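PDB 4RD8: DUF5636 domain-containing protein from Legionella pneumophila subsp. pneumophila str. Philadelphia 1, which is of unknown function and is a mainly helical member of the DUF5636 family. Local coordinates for residues A[116-121]-A[129-134]. The protein carries 3 engineered substitutions. Residues are numbered along the deposited sequence; the frame is centred on the assembly and turned at random.
Sequences LKDSSL and LTHAIQ
The carboxylate of D118 hydrogen-bonds to the first amides of helix 130-144 from the loop that precedes it, a buried contact between a turn at 116-121 and the first residues of the helix. The N-cap position itself holds L129, whose side chain cannot accept a hydrogen bond, and the carboxylate of D118 serves the first-turn amides instead. Each oxygen takes one of them by its syn side: OD1 accepts H131 N at 3.0 Å in a nearly straight bond (168°), and OD2 accepts T130 N at 2.9 Å in a more bent one (143°). With CG anti to its own carbonyl carbon and beside its backbone N (chi1 -66°), the carboxylate is carried to the helix start. A132 N, the next amide along, donates to a water, which in turn donates to D118 OD1 (2.7 Å) and to L116 O. OD1 also lies obliquely by the H131 ring, 3.5 Å from CD2. The ring's rotation is fixed by its own ND1-H, which donates in the ring plane to Q134 OE1 at 2.7 Å; W180 packs against it edge-to-face. Beside these polar bonds, the aliphatic part of K117 touches L129 CD2 through CG (4.1 Å), while K117 NZ hydrogen-bonds to N98 OD1. A carboxylate meeting the positive end of the helix dipole, with two amides and a water as donors, is probably stabilised as the anion despite its burial.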
loop_
_atom_site.group_PDB
_atom_site.type_symbol
_atom_site.label_atom_id
_atom_site.label_comp_id
_atom_site.label_asym_id
_atom_site.label_seq_id
_atom_site.Cartn_x
_atom_site.Cartn_y
_atom_site.Cartn_z
ATOM N N LEU A 116 -7.359 1.789 5.294
ATOM C CA LEU A 116 -7.607 1.222 6.609
ATOM C C LEU A 116 -6.410 0.437 7.116
ATOM O O LEU A 116 -5.546 0.035 6.333
ATOM C CB LEU A 116 -8.815 0.285 6.532
ATOM C CG LEU A 116 -10.122 0.984 6.145
ATOM C CD1 LEU A 116 -10.383 0.825 4.672
ATOM C CD2 LEU A 116 -11.275 0.419 6.960
ATOM N N LYS A 117 -6.377 0.214 8.428
ATOM C CA LYS A 117 -5.447 -0.718 9.038
ATOM C C LYS A 117 -5.611 -2.082 8.385
ATOM O O LYS A 117 -6.721 -2.443 7.985
ATOM C CB LYS A 117 -5.772 -0.848 10.525
ATOM C CG LYS A 117 -4.767 -0.252 11.462
ATOM C CD LYS A 117 -5.189 -0.518 12.901
ATOM C CE LYS A 117 -4.218 0.077 13.889
ATOM N NZ LYS A 117 -4.547 -0.341 15.279
ATOM N N ASP A 118 -4.514 -2.837 8.288
ATOM C CA ASP A 118 -4.540 -4.176 7.689
ATOM C C ASP A 118 -5.600 -5.033 8.377
ATOM O O ASP A 118 -6.323 -5.796 7.731
ATOM C CB ASP A 118 -3.183 -4.882 7.850
ATOM C CG ASP A 118 -2.052 -4.213 7.062
ATOM O OD1 ASP A 118 -2.321 -3.315 6.235
ATOM O OD2 ASP A 118 -0.883 -4.615 7.270
ATOM N N SER A 119 -5.689 -4.895 9.695
ATOM C CA SER A 119 -6.565 -5.743 10.501
ATOM C C SER A 119 -8.051 -5.412 10.338
ATOM O O SER A 119 -8.916 -6.117 10.850
ATOM C CB SER A 119 -6.153 -5.663 11.974
ATOM O OG SER A 119 -6.108 -4.311 12.393
ATOM N N SER A 120 -8.361 -4.338 9.630
ATOM C CA SER A 120 -9.758 -4.005 9.366
ATOM C C SER A 120 -10.349 -4.977 8.347
ATOM O O SER A 120 -11.559 -5.091 8.215
ATOM C CB SER A 120 -9.878 -2.562 8.880
ATOM O OG SER A 120 -9.435 -1.686 9.899
ATOM N N LEU A 121 -9.480 -5.687 7.636
ATOM C CA LEU A 121 -9.923 -6.756 6.737
ATOM C C LEU A 121 -9.526 -8.114 7.292
ATOM O O LEU A 121 -10.355 -9.028 7.389
ATOM C CB LEU A 121 -9.313 -6.571 5.343
ATOM C CG LEU A 121 -9.608 -7.666 4.312
ATOM C CD1 LEU A 121 -11.107 -7.812 4.071
ATOM C CD2 LEU A 121 -8.870 -7.394 3.005
ATOM N N LEU A 129 0.224 -1.651 9.208
ATOM C CA LEU A 129 -0.003 -0.656 8.168
ATOM C C LEU A 129 0.668 -1.069 6.874
ATOM O O LEU A 129 1.104 -0.213 6.107
ATOM C CB LEU A 129 0.571 0.701 8.594
ATOM C CG LEU A 129 0.069 1.293 9.910
ATOM C CD1 LEU A 129 0.803 2.589 10.213
ATOM C CD2 LEU A 129 -1.421 1.530 9.855
ATOM N N THR A 130 0.776 -2.371 6.632
ATOM C CA THR A 130 1.537 -2.820 5.467
ATOM C C THR A 130 0.860 -2.423 4.153
ATOM O O THR A 130 1.536 -2.035 3.211
ATOM C CB THR A 130 1.830 -4.336 5.497
ATOM O OG1 THR A 130 2.509 -4.662 6.713
ATOM C CG2 THR A 130 2.726 -4.726 4.326
ATOM N N HIS A 131 -0.463 -2.511 4.077
ATOM C CA HIS A 131 -1.147 -2.087 2.855
ATOM C C HIS A 131 -0.963 -0.588 2.634
ATOM O O HIS A 131 -0.759 -0.139 1.504
ATOM C CB HIS A 131 -2.639 -2.443 2.893
ATOM C CG HIS A 131 -2.919 -3.905 2.775
ATOM N ND1 HIS A 131 -2.256 -4.730 1.882
ATOM C CD2 HIS A 131 -3.812 -4.697 3.423
ATOM C CE1 HIS A 131 -2.727 -5.962 1.995
ATOM N NE2 HIS A 131 -3.663 -5.968 2.922
ATOM N N ALA A 132 -1.022 0.191 3.713
ATOM C CA ALA A 132 -0.759 1.624 3.611
ATOM C C ALA A 132 0.637 1.864 3.059
ATOM O O ALA A 132 0.837 2.739 2.213
ATOM C CB ALA A 132 -0.919 2.300 4.974
ATOM N N ILE A 133 1.601 1.081 3.537
ATOM C CA ILE A 133 2.975 1.187 3.049
ATOM C C ILE A 133 3.113 0.787 1.571
ATOM O O ILE A 133 3.826 1.458 0.820
ATOM C CB ILE A 133 3.967 0.409 3.945
ATOM C CG1 ILE A 133 4.054 1.084 5.317
ATOM C CG2 ILE A 133 5.345 0.373 3.313
ATOM C CD1 ILE A 133 4.859 0.307 6.343
ATOM N N GLN A 134 2.435 -0.284 1.150
ATOM C CA GLN A 134 2.428 -0.657 -0.271
ATOM C C GLN A 134 2.006 0.520 -1.129
ATOM O O GLN A 134 2.665 0.845 -2.121
ATOM C CB GLN A 134 1.491 -1.841 -0.537
ATOM C CG GLN A 134 2.076 -3.179 -0.125
ATOM C CD GLN A 134 1.007 -4.248 -0.000
ATOM O OE1 GLN A 134 -0.104 -3.971 0.463
ATOM N NE2 GLN A 134 1.331 -5.467 -0.415
HETATM O O HOH W 1 -2.698 -0.606 6.049
#